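Local coordinates for protein alcohol dehydrogenase (Thermus sp., PDB 4CPD) that probably oxidises alcohols to aldehydes or ketones, and runs the reverse reaction, using NAD and a bound zinc ion, at residues L241-G246 with S264-D269; V12-V17 with E325-Y330; E314-H319 with A338-L343. All coordinates share one frame; numbering follows the deposited sequence.

Interaction 1 of 3, residues L241-G246 with S264-D269. With NAD (nicotinamide-adenine-dinucleotide), chain G.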
loop_
_atom_site.group_PDB
_atom_site.type_symbol
_atom_site.label_atom_id
_atom_site.label_comp_id
_atom_site.label_asym_id
_atom_site.label_seq_id
_atom_site.Cartn_x
_atom_site.Cartn_y
_atom_site.Cartn_z
ATOM N N LEU A 241 8.015 -6.769 -7.040
ATOM C CA LEU A 241 8.803 -6.823 -5.818
ATOM C C LEU A 241 10.141 -6.152 -6.075
ATOM O O LEU A 241 10.924 -6.668 -6.856
ATOM C CB LEU A 241 9.050 -8.264 -5.395
ATOM C CG LEU A 241 9.833 -8.305 -4.094
ATOM C CD1 LEU A 241 8.866 -8.318 -2.945
ATOM C CD2 LEU A 241 10.711 -9.513 -4.025
ATOM N N GLU A 242 10.420 -5.025 -5.422
ATOM C CA GLU A 242 11.713 -4.371 -5.642
ATOM C C GLU A 242 12.621 -4.768 -4.491
ATOM O O GLU A 242 12.273 -4.639 -3.318
ATOM C CB GLU A 242 11.591 -2.850 -5.917
ATOM C CG GLU A 242 12.067 -1.904 -4.849
ATOM C CD GLU A 242 13.557 -1.949 -4.600
ATOM O OE1 GLU A 242 14.341 -1.769 -5.555
ATOM O OE2 GLU A 242 13.940 -2.133 -3.413
ATOM N N ALA A 243 13.774 -5.309 -4.848
ATOM C CA ALA A 243 14.670 -5.914 -3.874
ATOM C C ALA A 243 16.101 -5.416 -4.024
ATOM O O ALA A 243 17.045 -6.162 -3.714
ATOM C CB ALA A 243 14.641 -7.423 -4.006
ATOM N N VAL A 244 16.263 -4.180 -4.500
ATOM C CA VAL A 244 17.570 -3.603 -4.627
ATOM C C VAL A 244 17.782 -2.545 -3.565
ATOM O O VAL A 244 18.736 -2.629 -2.790
ATOM C CB VAL A 244 17.758 -3.001 -6.018
ATOM C CG1 VAL A 244 19.093 -2.277 -6.095
ATOM C CG2 VAL A 244 17.684 -4.092 -7.074
ATOM N N GLY A 245 16.893 -1.549 -3.561
ATOM C CA GLY A 245 16.989 -0.366 -2.685
ATOM C C GLY A 245 17.329 0.873 -3.500
ATOM O O GLY A 245 18.237 0.827 -4.338
ATOM N N GLY A 246 16.599 1.967 -3.282
ATOM C CA GLY A 246 16.949 3.259 -3.893
ATOM C C GLY A 246 16.004 3.793 -4.970
ATOM O O GLY A 246 15.306 3.033 -5.666
ATOM N N SER A 264 5.691 -3.813 -3.966
ATOM C CA SER A 264 6.111 -4.224 -2.639
ATOM C C SER A 264 7.613 -3.943 -2.571
ATOM O O SER A 264 8.412 -4.723 -3.120
ATOM C CB SER A 264 5.821 -5.712 -2.480
ATOM O OG SER A 264 5.562 -6.070 -1.167
ATOM N N ALA A 265 8.000 -2.835 -1.922
ATOM C CA ALA A 265 9.421 -2.435 -1.823
ATOM C C ALA A 265 10.103 -2.998 -0.583
ATOM O O ALA A 265 9.672 -2.774 0.538
ATOM C CB ALA A 265 9.556 -0.936 -1.810
ATOM N N VAL A 266 11.189 -3.716 -0.798
ATOM C CA VAL A 266 11.802 -4.488 0.262
ATOM C C VAL A 266 13.318 -4.182 0.369
ATOM O O VAL A 266 13.945 -4.466 1.380
ATOM C CB VAL A 266 11.489 -5.983 0.020
ATOM C CG1 VAL A 266 12.729 -6.714 -0.437
ATOM C CG2 VAL A 266 10.927 -6.629 1.248
ATOM N N GLY A 267 13.883 -3.551 -0.646
ATOM C CA GLY A 267 15.281 -3.103 -0.603
ATOM C C GLY A 267 15.594 -1.891 0.301
ATOM O O GLY A 267 14.846 -0.902 0.360
ATOM N N VAL A 268 16.736 -1.967 0.977
ATOM C CA VAL A 268 17.202 -0.919 1.873
ATOM C C VAL A 268 18.062 0.140 1.162
ATOM O O VAL A 268 18.820 -0.200 0.260
ATOM C CB VAL A 268 18.003 -1.538 3.042
ATOM C CG1 VAL A 268 18.633 -0.476 3.942
ATOM C CG2 VAL A 268 17.100 -2.440 3.881
ATOM N N ASP A 269 17.931 1.405 1.598
ATOM C CA ASP A 269 18.721 2.543 1.100
ATOM C C ASP A 269 18.620 3.752 2.044
ATOM O O ASP A 269 17.657 3.878 2.811
ATOM C CB ASP A 269 18.248 2.962 -0.294
ATOM C CG ASP A 269 19.161 3.976 -0.935
ATOM O OD1 ASP A 269 20.254 3.562 -1.351
ATOM O OD2 ASP A 269 18.797 5.175 -1.007
HETATM P PA NAD G . 22.820 -8.038 -2.667
HETATM O O1A NAD G . 23.686 -9.289 -2.505
HETATM O O2A NAD G . 23.484 -6.665 -2.658
HETATM O O5B NAD G . 21.857 -8.101 -3.966
HETATM C C5B NAD G . 21.540 -6.921 -4.703
HETATM C C4B NAD G . 21.317 -7.270 -6.172
HETATM O O4B NAD G . 20.699 -6.166 -6.847
HETATM C C3B NAD G . 22.644 -7.566 -6.880
HETATM O O3B NAD G . 22.579 -8.715 -7.740
HETATM C C2B NAD G . 22.882 -6.343 -7.718
HETATM O O2B NAD G . 23.639 -6.640 -8.896
HETATM C C1B NAD G . 21.460 -5.918 -8.027
HETATM N N9A NAD G . 21.427 -4.500 -8.386
HETATM C C8A NAD G . 22.101 -3.521 -7.750
HETATM N N7A NAD G . 21.845 -2.339 -8.361
HETATM C C5A NAD G . 20.997 -2.567 -9.391
HETATM C C6A NAD G . 20.323 -1.757 -10.424
HETATM N N6A NAD G . 20.538 -0.432 -10.444
HETATM N N1A NAD G . 19.511 -2.364 -11.329
HETATM C C2A NAD G . 19.300 -3.694 -11.299
HETATM N N3A NAD G . 19.886 -4.496 -10.378
HETATM C C4A NAD G . 20.724 -4.003 -9.415
HETATM O O3 NAD G . 21.716 -7.988 -1.480
HETATM P PN NAD G . 20.658 -9.126 -1.017
HETATM O O1N NAD G . 21.415 -9.965 -0.006
HETATM O O2N NAD G . 19.900 -9.714 -2.212
HETATM O O5D NAD G . 19.563 -8.207 -0.263
HETATM C C5D NAD G . 18.602 -7.521 -1.090
HETATM C C4D NAD G . 18.156 -6.153 -0.580
HETATM O O4D NAD G . 17.095 -6.353 0.364
HETATM C C3D NAD G . 19.245 -5.358 0.143
HETATM O O3D NAD G . 19.020 -3.958 -0.097
HETATM C C2D NAD G . 19.053 -5.746 1.611
HETATM O O2D NAD G . 19.596 -4.822 2.587
HETATM C C1D NAD G . 17.528 -5.860 1.651
HETATM N N1N NAD G . 17.009 -6.683 2.755
HETATM C C2N NAD G . 15.920 -6.184 3.347
HETATM C C3N NAD G . 15.297 -6.830 4.405
HETATM C C7N NAD G . 14.072 -6.162 4.961
HETATM O O7N NAD G . 13.732 -6.321 6.122
HETATM N N7N NAD G . 13.352 -5.398 4.117
HETATM C C4N NAD G . 15.824 -8.050 4.864
HETATM C C5N NAD G . 16.965 -8.566 4.238
HETATM C C6N NAD G . 17.549 -7.859 3.174
HETATM O O HOH W 1 13.780 0.259 -1.699
#

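Interaction 2 of 3, residues V12-V17 with E325-Y330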
loop_
_atom_site.group_PDB
_atom_site.type_symbol
_atom_site.label_atom_id
_atom_site.label_comp_id
_atom_site.label_asym_id
_atom_site.label_seq_id
_atom_site.Cartn_x
_atom_site.Cartn_y
_atom_site.Cartn_z
ATOM N N VAL A 12 37.281 -6.552 9.018
ATOM C CA VAL A 12 36.563 -7.458 9.877
ATOM C C VAL A 12 37.514 -8.601 10.198
ATOM O O VAL A 12 38.332 -8.982 9.352
ATOM C CB VAL A 12 35.312 -7.933 9.140
ATOM C CG1 VAL A 12 35.231 -9.440 9.049
ATOM C CG2 VAL A 12 34.082 -7.341 9.783
ATOM N N ALA A 13 37.414 -9.146 11.406
ATOM C CA ALA A 13 38.367 -10.170 11.879
ATOM C C ALA A 13 37.726 -11.079 12.915
ATOM O O ALA A 13 36.758 -10.690 13.574
ATOM C CB ALA A 13 39.601 -9.502 12.473
ATOM N N VAL A 14 38.260 -12.284 13.073
ATOM C CA VAL A 14 37.684 -13.205 14.068
ATOM C C VAL A 14 38.581 -13.262 15.322
ATOM O O VAL A 14 39.760 -13.644 15.250
ATOM C CB VAL A 14 37.297 -14.598 13.471
ATOM C CG1 VAL A 14 37.257 -14.541 11.944
ATOM C CG2 VAL A 14 38.197 -15.735 13.943
ATOM N N LYS A 15 38.012 -12.836 16.450
ATOM C CA LYS A 15 38.740 -12.681 17.703
ATOM C C LYS A 15 38.105 -13.529 18.799
ATOM O O LYS A 15 37.005 -14.044 18.652
ATOM C CB LYS A 15 38.763 -11.194 18.121
ATOM N N GLU A 16 38.816 -13.696 19.904
ATOM C CA GLU A 16 38.212 -14.321 21.070
ATOM C C GLU A 16 37.421 -13.252 21.782
ATOM O O GLU A 16 37.900 -12.148 21.966
ATOM C CB GLU A 16 39.250 -14.931 22.018
ATOM C CG GLU A 16 38.655 -15.963 22.999
ATOM C CD GLU A 16 38.463 -17.358 22.386
ATOM O OE1 GLU A 16 39.046 -17.639 21.308
ATOM O OE2 GLU A 16 37.728 -18.184 22.973
ATOM N N VAL A 17 36.206 -13.593 22.187
ATOM C CA VAL A 17 35.337 -12.680 22.917
ATOM C C VAL A 17 34.583 -13.498 23.973
ATOM O O VAL A 17 34.519 -14.708 23.893
ATOM C CB VAL A 17 34.391 -11.940 21.946
ATOM C CG1 VAL A 17 33.414 -12.915 21.339
ATOM C CG2 VAL A 17 33.627 -10.825 22.642
ATOM N N GLU A 325 37.543 -18.063 8.221
ATOM C CA GLU A 325 37.708 -17.508 6.878
ATOM C C GLU A 325 36.643 -16.486 6.521
ATOM O O GLU A 325 36.510 -16.086 5.348
ATOM C CB GLU A 325 37.742 -18.626 5.844
ATOM C CG GLU A 325 38.944 -19.554 6.000
ATOM C CD GLU A 325 39.112 -20.476 4.811
ATOM O OE1 GLU A 325 39.188 -19.957 3.672
ATOM O OE2 GLU A 325 39.167 -21.711 5.019
ATOM N N ALA A 326 35.925 -16.024 7.542
ATOM C CA ALA A 326 34.929 -14.952 7.391
ATOM C C ALA A 326 35.393 -13.687 6.640
ATOM O O ALA A 326 34.709 -13.216 5.745
ATOM C CB ALA A 326 34.367 -14.567 8.747
ATOM N N PRO A 327 36.552 -13.130 7.001
ATOM C CA PRO A 327 36.984 -11.939 6.263
ATOM C C PRO A 327 37.103 -12.160 4.761
ATOM O O PRO A 327 36.768 -11.253 4.007
ATOM C CB PRO A 327 38.347 -11.610 6.875
ATOM C CG PRO A 327 38.328 -12.260 8.216
ATOM C CD PRO A 327 37.488 -13.492 8.080
ATOM N N ARG A 328 37.562 -13.340 4.336
ATOM C CA ARG A 328 37.539 -13.710 2.914
ATOM C C ARG A 328 36.058 -13.692 2.422
ATOM O O ARG A 328 35.718 -13.113 1.372
ATOM C CB ARG A 328 38.225 -15.081 2.702
ATOM C CG ARG A 328 38.551 -15.454 1.245
ATOM C CD ARG A 328 39.434 -16.703 1.117
ATOM N N GLY A 329 35.174 -14.280 3.219
ATOM C CA GLY A 329 33.761 -14.370 2.857
ATOM C C GLY A 329 33.166 -13.019 2.535
ATOM O O GLY A 329 32.495 -12.836 1.514
ATOM N N TYR A 330 33.425 -12.073 3.421
ATOM C CA TYR A 330 32.940 -10.722 3.267
ATOM C C TYR A 330 33.493 -10.101 1.987
ATOM O O TYR A 330 32.755 -9.442 1.255
ATOM C CB TYR A 330 33.315 -9.876 4.489
ATOM C CG TYR A 330 32.294 -9.871 5.638
ATOM C CD1 TYR A 330 32.221 -10.901 6.551
ATOM C CD2 TYR A 330 31.453 -8.799 5.825
ATOM C CE1 TYR A 330 31.315 -10.872 7.596
ATOM C CE2 TYR A 330 30.557 -8.757 6.872
ATOM C CZ TYR A 330 30.486 -9.800 7.754
ATOM O OH TYR A 330 29.555 -9.723 8.783
#

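Interaction 3 of 3, residues E314-H319 with A338-L343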
loop_
_atom_site.group_PDB
_atom_site.type_symbol
_atom_site.label_atom_id
_atom_site.label_comp_id
_atom_site.label_asym_id
_atom_site.label_seq_id
_atom_site.Cartn_x
_atom_site.Cartn_y
_atom_site.Cartn_z
ATOM N N GLU A 314 18.718 -23.286 -0.083
ATOM C CA GLU A 314 20.163 -23.603 0.043
ATOM C C GLU A 314 20.890 -23.782 -1.306
ATOM O O GLU A 314 22.106 -23.619 -1.375
ATOM C CB GLU A 314 20.428 -24.838 0.938
ATOM C CG GLU A 314 20.162 -26.190 0.285
ATOM C CD GLU A 314 18.691 -26.531 0.228
ATOM O OE1 GLU A 314 17.828 -25.648 0.526
ATOM O OE2 GLU A 314 18.400 -27.696 -0.107
ATOM N N ARG A 315 20.156 -24.078 -2.371
ATOM C CA ARG A 315 20.777 -24.169 -3.678
ATOM C C ARG A 315 21.557 -22.905 -4.071
ATOM O O ARG A 315 22.420 -22.949 -4.930
ATOM C CB ARG A 315 19.742 -24.457 -4.771
ATOM C CG ARG A 315 18.757 -25.560 -4.469
ATOM C CD ARG A 315 18.190 -26.136 -5.751
ATOM N NE ARG A 315 19.105 -27.159 -6.268
ATOM C CZ ARG A 315 18.879 -28.475 -6.284
ATOM N NH1 ARG A 315 17.731 -28.986 -5.842
ATOM N NH2 ARG A 315 19.815 -29.294 -6.760
ATOM N N ILE A 316 21.254 -21.765 -3.491
ATOM C CA ILE A 316 21.967 -20.557 -3.910
ATOM C C ILE A 316 23.287 -20.368 -3.173
ATOM O O ILE A 316 24.064 -19.490 -3.518
ATOM C CB ILE A 316 21.119 -19.276 -3.794
ATOM C CG1 ILE A 316 20.973 -18.843 -2.343
ATOM C CG2 ILE A 316 19.752 -19.492 -4.434
ATOM C CD1 ILE A 316 20.836 -17.342 -2.225
ATOM N N VAL A 317 23.552 -21.199 -2.178
ATOM C CA VAL A 317 24.814 -21.107 -1.443
ATOM C C VAL A 317 25.989 -21.459 -2.372
ATOM O O VAL A 317 26.095 -22.593 -2.844
ATOM C CB VAL A 317 24.845 -22.035 -0.214
ATOM C CG1 VAL A 317 26.180 -21.894 0.500
ATOM C CG2 VAL A 317 23.710 -21.683 0.718
ATOM N N SER A 318 26.857 -20.482 -2.633
ATOM C CA SER A 318 28.046 -20.714 -3.434
ATOM C C SER A 318 29.232 -21.151 -2.574
ATOM O O SER A 318 30.071 -21.885 -3.042
ATOM C CB SER A 318 28.419 -19.463 -4.213
ATOM O OG SER A 318 28.698 -18.391 -3.326
ATOM N N HIS A 319 29.305 -20.688 -1.328
ATOM C CA HIS A 319 30.458 -20.946 -0.463
ATOM C C HIS A 319 30.099 -21.301 0.953
ATOM O O HIS A 319 29.486 -20.506 1.648
ATOM C CB HIS A 319 31.313 -19.716 -0.359
ATOM C CG HIS A 319 31.929 -19.309 -1.648
ATOM N ND1 HIS A 319 31.201 -18.719 -2.658
ATOM C CD2 HIS A 319 33.203 -19.384 -2.091
ATOM C CE1 HIS A 319 32.005 -18.434 -3.663
ATOM N NE2 HIS A 319 33.227 -18.816 -3.340
ATOM N N ALA A 338 31.080 -14.267 -4.570
ATOM C CA ALA A 338 30.129 -15.224 -4.009
ATOM C C ALA A 338 28.697 -14.723 -4.193
ATOM O O ALA A 338 28.437 -13.519 -4.231
ATOM C CB ALA A 338 30.417 -15.462 -2.539
ATOM N N LEU A 339 27.776 -15.667 -4.301
ATOM C CA LEU A 339 26.355 -15.380 -4.356
ATOM C C LEU A 339 25.737 -15.364 -2.946
ATOM O O LEU A 339 24.994 -14.450 -2.576
ATOM C CB LEU A 339 25.659 -16.437 -5.199
ATOM C CG LEU A 339 24.164 -16.226 -5.458
ATOM C CD1 LEU A 339 23.914 -14.886 -6.152
ATOM C CD2 LEU A 339 23.597 -17.373 -6.290
ATOM N N LYS A 340 26.033 -16.403 -2.180
ATOM C CA LYS A 340 25.647 -16.472 -0.796
ATOM C C LYS A 340 26.682 -17.253 -0.029
ATOM O O LYS A 340 27.052 -18.362 -0.428
ATOM C CB LYS A 340 24.290 -17.149 -0.644
ATOM C CG LYS A 340 23.758 -17.191 0.792
ATOM C CD LYS A 340 23.441 -15.794 1.344
ATOM C CE LYS A 340 22.819 -15.867 2.724
ATOM N NZ LYS A 340 22.334 -14.548 3.179
ATOM N N VAL A 341 27.130 -16.661 1.078
ATOM C CA VAL A 341 28.131 -17.265 1.941
ATOM C C VAL A 341 27.518 -17.735 3.244
ATOM O O VAL A 341 26.822 -16.979 3.937
ATOM C CB VAL A 341 29.264 -16.284 2.283
ATOM C CG1 VAL A 341 30.357 -17.004 3.068
ATOM C CG2 VAL A 341 29.861 -15.694 1.022
ATOM N N LEU A 342 27.801 -18.979 3.580
ATOM C CA LEU A 342 27.386 -19.544 4.847
ATOM C C LEU A 342 28.636 -19.922 5.628
ATOM O O LEU A 342 29.535 -20.509 5.073
ATOM C CB LEU A 342 26.515 -20.768 4.583
ATOM C CG LEU A 342 25.062 -20.659 4.956
ATOM C CD1 LEU A 342 24.426 -19.413 4.415
ATOM C CD2 LEU A 342 24.303 -21.892 4.481
ATOM N N LEU A 343 28.697 -19.549 6.898
ATOM C CA LEU A 343 29.866 -19.805 7.743
ATOM C C LEU A 343 29.635 -21.051 8.614
ATOM O O LEU A 343 28.663 -21.129 9.364
ATOM C CB LEU A 343 30.150 -18.600 8.635
ATOM C CG LEU A 343 31.017 -17.439 8.107
ATOM C CD1 LEU A 343 31.004 -17.301 6.599
ATOM C CD2 LEU A 343 30.601 -16.130 8.786
#

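Interaction 1 of 3, residues L241-G246 with S264-D269
Glu242 N bonds to Ser264 O at 3.1 Å, and Glu242 O accepts the hydrogen of Val266 N at 2.9 Å. These bonds set strands 239-242 and 262-265 side by side in parallel, Leu241 beside Ser264 and Glu242 beside Ala265. The tightest packing comes just past the strand ends, where Gly245 CA and Gly267 CA approach to 3.8 Å. Glycine suits both places: a CB on Gly267 would run into Gly245 N and the Glu242 carboxylate, and one on Gly245 would strike Val268 O and, at phi 110°, the preceding carbonyl. The Glu242 chain bends at chi2 (66°), bringing its oxygens back to the turn: OE2 takes a weak bond from Gly267 N at 3.1 Å, OE1 similarly weak ones from Val244 N and Gly245 N, and Thr249 OG1 also bonds OE1. A water joins OE2 to Gly267 O. Val244 and Val268 point away from the opposing segment and pack against NAD, whose O3D donates to Val244 O at 3.0 Å and accepts from Val268 N. The looser end is partly exposed Asp269: its CB lies 3.6 Å from Gly246 N, its OD2 bonds Ala271 N, and it packs on Leu278 of the second subunit. In this Rossmann-type beta-alpha-beta crossover, helix 247-256 covers Glu242 and Ala265 through Leu250, helix 179-190 covers Leu241, Ala243 and Val266, and strands 171-175 and 286-290 continue the sheet on either side.

Interaction 2 of 3, residues V12-V17 with E325-Y330
Val12 packs on Pro327 and Tyr330, joining the N-terminal beta-hairpin of strands 2-8 and 11-16 to the first turns of helix 326-334. Strand and helix segments run nearly antiparallel (159°), their axes 7.9 Å apart at closest approach, and no hydrogen bond crosses between them. Pro327 is well placed in the first turn of the helix, where its nitrogen needs no hydrogen to give. Around its ring, CB lies 3.6 Å from Val12 O and CG 3.5 Å from the same oxygen; CG also nears Ala13 CA, and CD rests against Val14 CG1 at 4.0 Å. The Val14 side chain crosses the proline at about a right angle, and its CG1 also touches Ala326 CB, an alanine being small enough to let strand and helix come together. Branched valines pack well from a strand, and both here point toward the helix, whereas Ala13 between them points away. Tyr330 turns its hydroxyl elsewhere, to Gln122 OE1, and its ring also meets that of Tyr45. Val12 CG1 sits over one face of the Tyr330 ring, 4.2 Å above the plane and offset toward the rim at CD1, while Ala326 O lies in the ring plane at its edge.

Interaction 3 of 3, residues E314-H319 with A338-L343
Two parallel strands of a beta-alpha-beta unit, 319-322 and 341-344, begin side by side here, with His319 paired to Val341. Leu342 N bonds to His319 O at 3.0 Å, the N-H pointing almost straight at the oxygen (173°). Just before the strand, Lys340 O gathers Ser318 N at 3.1 Å, in the carbonyl plane, and a weaker bond from His319 N. Ser318 carries the polar side of the contact. Its OG is held between the backbone N and the carbonyl carbon (chi1 61°), which lets it accept Leu339 N at 3.0 Å; a small hydroxyl is well suited to serve a backbone amide so close to the chain. The same OG is hydrogen-bonded to His319 ND1 in the plane of the imidazole, and Ala338 CB approaches that ring obliquely. A leucine in place of His319 would probably deprive the Ser318 hydroxyl of its ring partner, leaving it freer to turn from Leu339 N. On the apolar side, Ile316 CD1 meets Lys340 CB at 3.8 Å. Ile316 CB meets Leu339 CD2 at 4.0 Å. The Val317 and Leu342 side chains cross at about a right angle, CG2 of Val317 lying 3.8 Å from CD2 of Leu342. The aliphatic base of Lys340 serves this packing, while its amine leads away to a salt bridge with Glu60 and to Ile37 O. Leu339 also touches Arg205, an NAD-binding residue. Strand, helix 326-334 and adjacent parallel strand form a beta-alpha-beta crossover in the C-terminal part of the catalytic domain, as in medium-chain dehydrogenases.

Following the chain from the N terminus, residues 12-17 open interaction 2, whose loop closes some 310 residues later at 325-330. Interaction 1 is nested within that loop: it opens at 241-246 and closes at 264-269, inside the nucleotide-binding domain. Interaction 3 opens afterwards at 314-319, before interaction 2 has closed, and closes at 338-343, so these two cross while interactions 1 and 3 stand in series. Helix 326-334 leads on to strand 341-344, and interactions 2 and 3 touch there, Gly329 O lying 3.9 Å from Val341 CG2. Interactions 2 and 3 tie the N-terminal hairpin, helix 326-334 and the C-terminal strands together, while interaction 1, its centre about 21 Å from that of interaction 3, joins neighbouring strands of the Rossmann sheet.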